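Local coordinates for benzyl alcohol dehydrogenase (PDB 1F8F), which catalyses the NAD-dependent oxidation of aryl alcohols such as benzyl alcohol, as a zinc-containing alcohol dehydrogenase with a Rossmann-fold cofactor domain, at residues 5-10 and 145-150; 34-39 and 149-154; 186-191 and 259-264. One frame throughout, in Å; residues are numbered along the deposited sequence.

Interaction 1: residues 5-10 and 145-150; sequences KDIIAA and FATYAL
Ile7 reaches across to Thr147, Tyr148 and Ala146, and its side chain illustrates how one branched residue can serve three neighbours at once. Its CB lies 3.4 Å from Thr147 OG1, as the two side chains run antiparallel past one another. From CB the short branch, CG2, turns to Tyr148 and meets Tyr148 CB at 3.6 Å. The longer branch takes the other course: with CG1 wedged between the backbone N and the carbonyl carbon (chi1 65°), CD1 ends 4.1 Å from Ala146 CB. Lys5 deals with the rest of Tyr148. Its aliphatic chain lies roughly perpendicular to the tyrosine, and CD sits over the middle of one ring face, 4.0 Å from the centroid, in a CH-pi contact. Bends at chi3 and chi4 then bring NZ to the phenol end, where it makes a weak hydrogen bond to Tyr148 OH. The backbones run in nearly opposite directions. Ala10 N donates to Phe145 O at 3.0 Å, and Thr147 N makes a weak bond to Ile8 O. Between these bonds the methyls are tight, with Ala9 CB only 3.5 Å from Ala146 CB. Glu72 lies close to both polar tips, in a long, weak ion pair with Lys5 NZ and a weak hydrogen bond to Tyr148 OH. Strand 5-11 pairs along its length with strand 20-26, while on strand 33-42 Thr147 bonds the backbone of Val38 and the Tyr148 side chain packs on Lys37, so the contact joins the N-terminal hairpin to the larger sheet.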
# COMPACT_ATOMS: atom_id res chain seq x y z
N LYS A 5 19.42 32.88 -31.94
CA LYS A 5 18.42 32.71 -32.99
C LYS A 5 17.19 33.60 -32.89
O LYS A 5 16.73 33.94 -31.79
CB LYS A 5 17.97 31.23 -32.89
CG LYS A 5 17.21 30.59 -34.01
CD LYS A 5 16.77 29.17 -33.74
CE LYS A 5 17.58 28.09 -34.41
NZ LYS A 5 17.16 27.64 -35.76
N ASP A 6 16.64 34.03 -34.04
CA ASP A 6 15.41 34.84 -34.02
C ASP A 6 14.19 33.93 -34.24
O ASP A 6 14.24 32.95 -34.98
CB ASP A 6 15.29 35.96 -35.05
CG ASP A 6 16.32 37.06 -35.10
OD1 ASP A 6 17.35 36.86 -35.78
OD2 ASP A 6 16.08 38.14 -34.52
N ILE A 7 13.10 34.27 -33.54
CA ILE A 7 11.84 33.53 -33.59
C ILE A 7 10.57 34.38 -33.47
O ILE A 7 10.60 35.52 -32.98
CB ILE A 7 11.78 32.57 -32.36
CG1 ILE A 7 11.71 33.36 -31.05
CG2 ILE A 7 12.94 31.57 -32.26
CD1 ILE A 7 11.24 32.58 -29.85
N ILE A 8 9.38 33.75 -33.68
CA ILE A 8 8.08 34.37 -33.49
C ILE A 8 7.40 33.79 -32.25
O ILE A 8 7.35 32.56 -32.15
CB ILE A 8 7.12 34.11 -34.70
CG1 ILE A 8 7.67 34.58 -36.05
CG2 ILE A 8 5.72 34.67 -34.43
CD1 ILE A 8 8.17 36.01 -36.15
N ALA A 9 6.87 34.55 -31.31
CA ALA A 9 6.19 33.95 -30.16
C ALA A 9 4.98 34.78 -29.79
O ALA A 9 5.11 35.98 -29.92
CB ALA A 9 7.09 33.87 -28.93
N ALA A 10 3.94 34.22 -29.26
CA ALA A 10 2.77 34.95 -28.82
C ALA A 10 2.98 35.53 -27.43
O ALA A 10 3.09 34.77 -26.45
CB ALA A 10 1.57 34.00 -28.81
N PHE A 145 4.27 28.81 -26.43
CA PHE A 145 3.51 29.36 -27.60
C PHE A 145 4.54 30.07 -28.51
O PHE A 145 4.48 31.28 -28.66
CB PHE A 145 2.31 30.22 -27.32
CG PHE A 145 1.15 29.57 -26.63
CD1 PHE A 145 0.68 28.33 -26.98
CD2 PHE A 145 0.48 30.21 -25.59
CE1 PHE A 145 -0.39 27.72 -26.37
CE2 PHE A 145 -0.61 29.66 -24.96
CZ PHE A 145 -1.04 28.40 -25.35
N ALA A 146 5.52 29.36 -29.07
CA ALA A 146 6.53 29.80 -29.96
C ALA A 146 7.14 28.72 -30.86
O ALA A 146 7.11 27.52 -30.68
CB ALA A 146 7.73 30.46 -29.27
N THR A 147 7.80 29.26 -31.92
CA THR A 147 8.44 28.40 -32.89
C THR A 147 9.61 27.72 -32.20
O THR A 147 10.08 26.75 -32.78
CB THR A 147 8.94 29.11 -34.17
OG1 THR A 147 9.80 30.21 -33.81
CG2 THR A 147 7.80 29.66 -35.03
N TYR A 148 10.24 28.28 -31.17
CA TYR A 148 11.37 27.60 -30.54
C TYR A 148 11.21 27.67 -29.02
O TYR A 148 10.70 28.65 -28.50
CB TYR A 148 12.73 28.18 -30.99
CG TYR A 148 13.15 27.52 -32.30
CD1 TYR A 148 12.76 28.01 -33.57
CD2 TYR A 148 13.96 26.41 -32.26
CE1 TYR A 148 13.17 27.36 -34.70
CE2 TYR A 148 14.37 25.77 -33.40
CZ TYR A 148 13.97 26.24 -34.63
OH TYR A 148 14.40 25.54 -35.74
N ALA A 149 11.56 26.55 -28.35
CA ALA A 149 11.47 26.51 -26.91
C ALA A 149 12.73 25.90 -26.28
O ALA A 149 13.33 24.94 -26.79
CB ALA A 149 10.27 25.64 -26.46
N LEU A 150 13.06 26.44 -25.11
CA LEU A 150 14.14 25.86 -24.33
C LEU A 150 13.57 25.14 -23.10
O LEU A 150 12.91 25.76 -22.24
CB LEU A 150 15.06 27.00 -23.88
CG LEU A 150 16.40 26.56 -23.27
CD1 LEU A 150 17.39 26.28 -24.39
CD2 LEU A 150 16.92 27.60 -22.29

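Interaction 2: residues 34-39 and 149-154; sequences VLVKVV and ALSREN. With SO4 (sulfate ion), chain D.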
# COMPACT_ATOMS: atom_id res chain seq x y z
N VAL A 34 17.69 21.88 -23.20
CA VAL A 34 17.36 21.38 -24.53
C VAL A 34 16.69 22.42 -25.45
O VAL A 34 15.83 23.13 -24.94
CB VAL A 34 16.35 20.23 -24.53
CG1 VAL A 34 16.65 19.26 -25.66
CG2 VAL A 34 16.28 19.50 -23.21
N LEU A 35 17.09 22.55 -26.73
CA LEU A 35 16.52 23.51 -27.68
C LEU A 35 15.52 22.78 -28.58
O LEU A 35 15.96 21.85 -29.28
CB LEU A 35 17.50 24.12 -28.70
CG LEU A 35 16.91 25.32 -29.46
CD1 LEU A 35 16.53 26.44 -28.50
CD2 LEU A 35 17.91 25.81 -30.50
N VAL A 36 14.25 23.18 -28.50
CA VAL A 36 13.25 22.37 -29.23
C VAL A 36 12.59 23.09 -30.40
O VAL A 36 12.12 24.22 -30.18
CB VAL A 36 12.10 21.98 -28.25
CG1 VAL A 36 11.03 21.14 -28.92
CG2 VAL A 36 12.64 21.15 -27.09
N LYS A 37 12.40 22.44 -31.53
CA LYS A 37 11.67 23.15 -32.62
C LYS A 37 10.18 22.77 -32.43
O LYS A 37 9.89 21.58 -32.59
CB LYS A 37 12.17 22.80 -34.02
CG LYS A 37 11.16 22.96 -35.13
CD LYS A 37 11.58 22.92 -36.56
CE LYS A 37 11.23 21.67 -37.34
NZ LYS A 37 10.78 22.03 -38.75
N VAL A 38 9.32 23.70 -32.03
CA VAL A 38 7.93 23.35 -31.76
C VAL A 38 7.03 23.07 -32.98
O VAL A 38 6.86 23.93 -33.86
CB VAL A 38 7.34 24.48 -30.90
CG1 VAL A 38 5.87 24.28 -30.54
CG2 VAL A 38 8.17 24.71 -29.63
N VAL A 39 6.35 21.93 -33.02
CA VAL A 39 5.40 21.59 -34.08
C VAL A 39 4.01 22.10 -33.71
O VAL A 39 3.36 22.82 -34.49
CB VAL A 39 5.41 20.10 -34.40
CG1 VAL A 39 4.34 19.65 -35.40
CG2 VAL A 39 6.77 19.66 -34.97
N ALA A 149 11.56 26.55 -28.35
CA ALA A 149 11.47 26.51 -26.91
C ALA A 149 12.73 25.90 -26.28
O ALA A 149 13.33 24.94 -26.79
CB ALA A 149 10.27 25.64 -26.46
N LEU A 150 13.06 26.44 -25.11
CA LEU A 150 14.14 25.86 -24.33
C LEU A 150 13.57 25.14 -23.10
O LEU A 150 12.91 25.76 -22.24
CB LEU A 150 15.06 27.00 -23.88
CG LEU A 150 16.40 26.56 -23.27
CD1 LEU A 150 17.39 26.28 -24.39
CD2 LEU A 150 16.92 27.60 -22.29
N SER A 151 13.88 23.86 -22.94
CA SER A 151 13.38 23.14 -21.77
C SER A 151 14.53 22.53 -20.99
O SER A 151 15.69 22.85 -21.33
CB SER A 151 12.37 22.10 -22.29
OG SER A 151 13.07 21.33 -23.28
N ARG A 152 14.29 21.68 -20.01
CA ARG A 152 15.35 20.96 -19.29
C ARG A 152 15.25 19.49 -19.68
O ARG A 152 14.16 19.03 -20.04
CB ARG A 152 15.27 21.08 -17.76
CG ARG A 152 15.48 22.44 -17.14
CD ARG A 152 16.76 23.13 -17.63
NE ARG A 152 17.95 22.54 -16.97
CZ ARG A 152 18.16 22.80 -15.67
NH1 ARG A 152 17.36 23.61 -14.99
NH2 ARG A 152 19.18 22.26 -15.02
N GLU A 153 16.30 18.70 -19.53
CA GLU A 153 16.31 17.28 -19.87
C GLU A 153 15.25 16.57 -19.01
O GLU A 153 14.61 15.68 -19.58
CB GLU A 153 17.64 16.52 -19.65
CG GLU A 153 17.74 15.06 -20.08
CD GLU A 153 19.12 14.45 -19.89
OE1 GLU A 153 19.83 14.85 -18.93
OE2 GLU A 153 19.66 13.55 -20.57
N ASN A 154 15.17 16.90 -17.73
CA ASN A 154 14.16 16.14 -16.97
C ASN A 154 12.72 16.49 -17.34
O ASN A 154 11.85 15.65 -17.07
CB ASN A 154 14.34 16.12 -15.46
CG ASN A 154 14.11 17.46 -14.82
OD1 ASN A 154 13.88 18.45 -15.53
ND2 ASN A 154 14.18 17.46 -13.48
S SO4 D . 19.25 24.81 -11.50
O1 SO4 D . 20.39 25.63 -12.03
O2 SO4 D . 19.09 25.10 -10.04
O3 SO4 D . 19.47 23.36 -11.76
O4 SO4 D . 18.01 25.25 -12.22
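Within the GroES-like catalytic domain, strands 33-42 and 148-152 form an antiparallel pair, and Val34 to Val36 match Ser151 to Ala149. Val34 and Ser151 form one hydrogen-bonded pair: Val34 N gives to Ser151 O, and Ser151 N returns a bond of 2.9 Å to Val34 O. Val36 and Ala149 form the next, where Val36 N to Ala149 O is the shortest of the four at 2.6 Å. Between them Leu35 and Leu150 make a non-hydrogen-bonded pair, their CD1 methyls 4.2 Å apart on the face they share. On the reverse face the Ser151 hydroxyl, set between its backbone N and carbonyl carbon (chi1 55°), packs against Val34 CB at 3.7 Å and hydrogen-bonds Thr156 OG1. Val38 CG2 rests on Ala149 CB at 3.9 Å. The local axes make 136° with each other. Arg152 swings away from the pair: NH1 bonds sulfate O4 at 3.3 Å, and NH2 makes a weak bond to O3, which lies in the guanidinium plane. That sulfate, probably from the crystallisation liquor, is also bound by Ser121, while NH2 forms a salt bridge with Asp32. Glu153 OE2 accepts from the backbone N of Thr79 and of Glu80, and OE1 forms a salt bridge with Lys96 of the second subunit. Neighbouring strands crossing in this way, with apolar residues on both faces, are consistent with the twisted beta-sheet of a GroES-like domain.

Interaction 3: residues 186-191 and 259-264; sequences LKVTPA and VNFALE
Leu186 O, at the C-terminal end of helix 174-186, has the ring atom Phe261 CE1 at 3.4 Å, and this is the nearest a polar atom comes across a contact that has no hydrogen bond. The setting is the Rossmann domain: residues 186-191 lead from that helix to strand 193-197, the neighbour of strand 259-264 in the parallel sheet. Phe261 is the hub. Its CG, anti to the carbonyl carbon (chi1 -60°), sends the ring toward the turn, which bends round it. Val188 lies over one face, with CA 3.9 Å from the centroid and almost on the ring normal, while CG2 reaches back over that same face to Phe261 CG at 3.8 Å. Lys187 is the first residue to leave the helical conformation, with positive phi (63°). Leu186 extends on to Ala262: Leu186 CB touches Phe261 CD1, and Leu186 CD1 lies 3.7 Å from Ala262 O. Farther along the turn, Ala191 O accepts a hydrogen bond from Arg330 of the third subunit, so the loop also faces an assembly interface. The ring is bounded at its edge by Thr189, whose OG1 lies near the ring plane, 3.8 Å from Phe261 CE2.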
# COMPACT_ATOMS: atom_id res chain seq x y z
N LEU A 186 -5.84 7.96 -7.39
CA LEU A 186 -6.96 7.25 -6.76
C LEU A 186 -6.74 5.76 -6.59
O LEU A 186 -7.30 4.95 -5.89
CB LEU A 186 -8.23 7.51 -7.60
CG LEU A 186 -8.76 8.96 -7.49
CD1 LEU A 186 -9.87 9.11 -8.54
CD2 LEU A 186 -9.17 9.30 -6.07
N LYS A 187 -6.26 5.20 -7.71
CA LYS A 187 -6.09 3.86 -8.20
C LYS A 187 -7.42 3.09 -8.39
O LYS A 187 -7.57 2.07 -7.68
CB LYS A 187 -5.17 2.94 -7.43
CG LYS A 187 -3.76 3.39 -7.16
CD LYS A 187 -3.16 2.53 -6.05
CE LYS A 187 -1.95 3.15 -5.44
NZ LYS A 187 -0.90 3.70 -6.34
N VAL A 188 -8.30 3.48 -9.29
CA VAL A 188 -9.55 2.79 -9.50
C VAL A 188 -9.34 1.29 -9.72
O VAL A 188 -8.47 0.89 -10.52
CB VAL A 188 -10.25 3.50 -10.68
CG1 VAL A 188 -11.53 2.85 -11.14
CG2 VAL A 188 -10.49 4.95 -10.22
N THR A 189 -10.18 0.46 -9.10
CA THR A 189 -10.05 -1.00 -9.20
C THR A 189 -11.13 -1.64 -10.06
O THR A 189 -12.25 -1.14 -10.33
CB THR A 189 -10.15 -1.61 -7.77
OG1 THR A 189 -11.36 -1.16 -7.12
CG2 THR A 189 -9.02 -1.22 -6.85
N PRO A 190 -10.83 -2.84 -10.59
CA PRO A 190 -11.75 -3.55 -11.47
C PRO A 190 -13.10 -3.79 -10.83
O PRO A 190 -13.16 -4.05 -9.65
CB PRO A 190 -11.02 -4.88 -11.73
CG PRO A 190 -9.57 -4.48 -11.68
CD PRO A 190 -9.49 -3.49 -10.51
N ALA A 191 -14.22 -3.56 -11.54
CA ALA A 191 -15.56 -3.76 -11.10
C ALA A 191 -16.10 -2.64 -10.20
O ALA A 191 -17.28 -2.76 -9.84
CB ALA A 191 -15.82 -5.10 -10.41
N VAL A 259 -20.66 6.39 -4.68
CA VAL A 259 -19.61 5.93 -5.58
C VAL A 259 -18.30 5.58 -4.88
O VAL A 259 -18.02 6.10 -3.76
CB VAL A 259 -19.54 7.11 -6.60
CG1 VAL A 259 -18.76 8.31 -6.08
CG2 VAL A 259 -18.87 6.68 -7.92
N ASN A 260 -17.50 4.62 -5.36
CA ASN A 260 -16.26 4.21 -4.74
C ASN A 260 -15.13 5.22 -4.94
O ASN A 260 -14.30 5.47 -4.06
CB ASN A 260 -15.78 2.88 -5.28
CG ASN A 260 -16.69 1.70 -5.06
OD1 ASN A 260 -16.85 0.99 -6.07
ND2 ASN A 260 -17.26 1.44 -3.86
N PHE A 261 -15.10 5.81 -6.15
CA PHE A 261 -14.07 6.75 -6.52
C PHE A 261 -14.56 8.02 -7.22
O PHE A 261 -15.46 7.90 -8.03
CB PHE A 261 -13.03 6.08 -7.44
CG PHE A 261 -12.31 4.89 -6.88
CD1 PHE A 261 -11.15 5.01 -6.15
CD2 PHE A 261 -12.81 3.61 -7.07
CE1 PHE A 261 -10.50 3.89 -5.58
CE2 PHE A 261 -12.21 2.50 -6.56
CZ PHE A 261 -11.03 2.64 -5.83
N ALA A 262 -13.98 9.21 -6.90
CA ALA A 262 -14.41 10.39 -7.62
C ALA A 262 -13.36 11.43 -7.93
O ALA A 262 -12.32 11.54 -7.28
CB ALA A 262 -15.56 11.01 -6.83
N LEU A 263 -13.67 12.26 -8.92
CA LEU A 263 -12.83 13.36 -9.36
C LEU A 263 -13.59 14.68 -9.39
O LEU A 263 -14.56 14.83 -10.15
CB LEU A 263 -12.15 13.17 -10.71
CG LEU A 263 -11.16 14.14 -11.29
CD1 LEU A 263 -9.72 13.92 -10.84
CD2 LEU A 263 -11.12 14.19 -12.82
N GLU A 264 -12.99 15.69 -8.74
CA GLU A 264 -13.55 17.05 -8.76
C GLU A 264 -12.70 17.86 -9.75
O GLU A 264 -11.54 18.07 -9.43
CB GLU A 264 -13.50 17.78 -7.41
CG GLU A 264 -14.64 18.80 -7.22
CD GLU A 264 -14.66 19.82 -8.36
OE1 GLU A 264 -13.75 20.68 -8.38
OE2 GLU A 264 -15.51 19.72 -9.26

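In the fold
Interactions 1 and 2 form one continuous patch of the catalytic domain, their centres 11 Å apart. They share Ala149 and Leu150: residues 145-147 meet strand 5-11, and strand 148-152, which follows, pairs with strand 33-42; Thr147 O probably accepts a hydrogen bond from Val38 N where they meet. Both close distant parts of the chain on the same stretch, 145-154. Interaction 3 comes later in sequence and lies on the opposite side of the chain's centre, its centre about 41 Å from that of interaction 1 and about 35 Å from that of interaction 2. It belongs to the NAD-binding Rossmann sheet, so the three contacts sample both domains of the dehydrogenase.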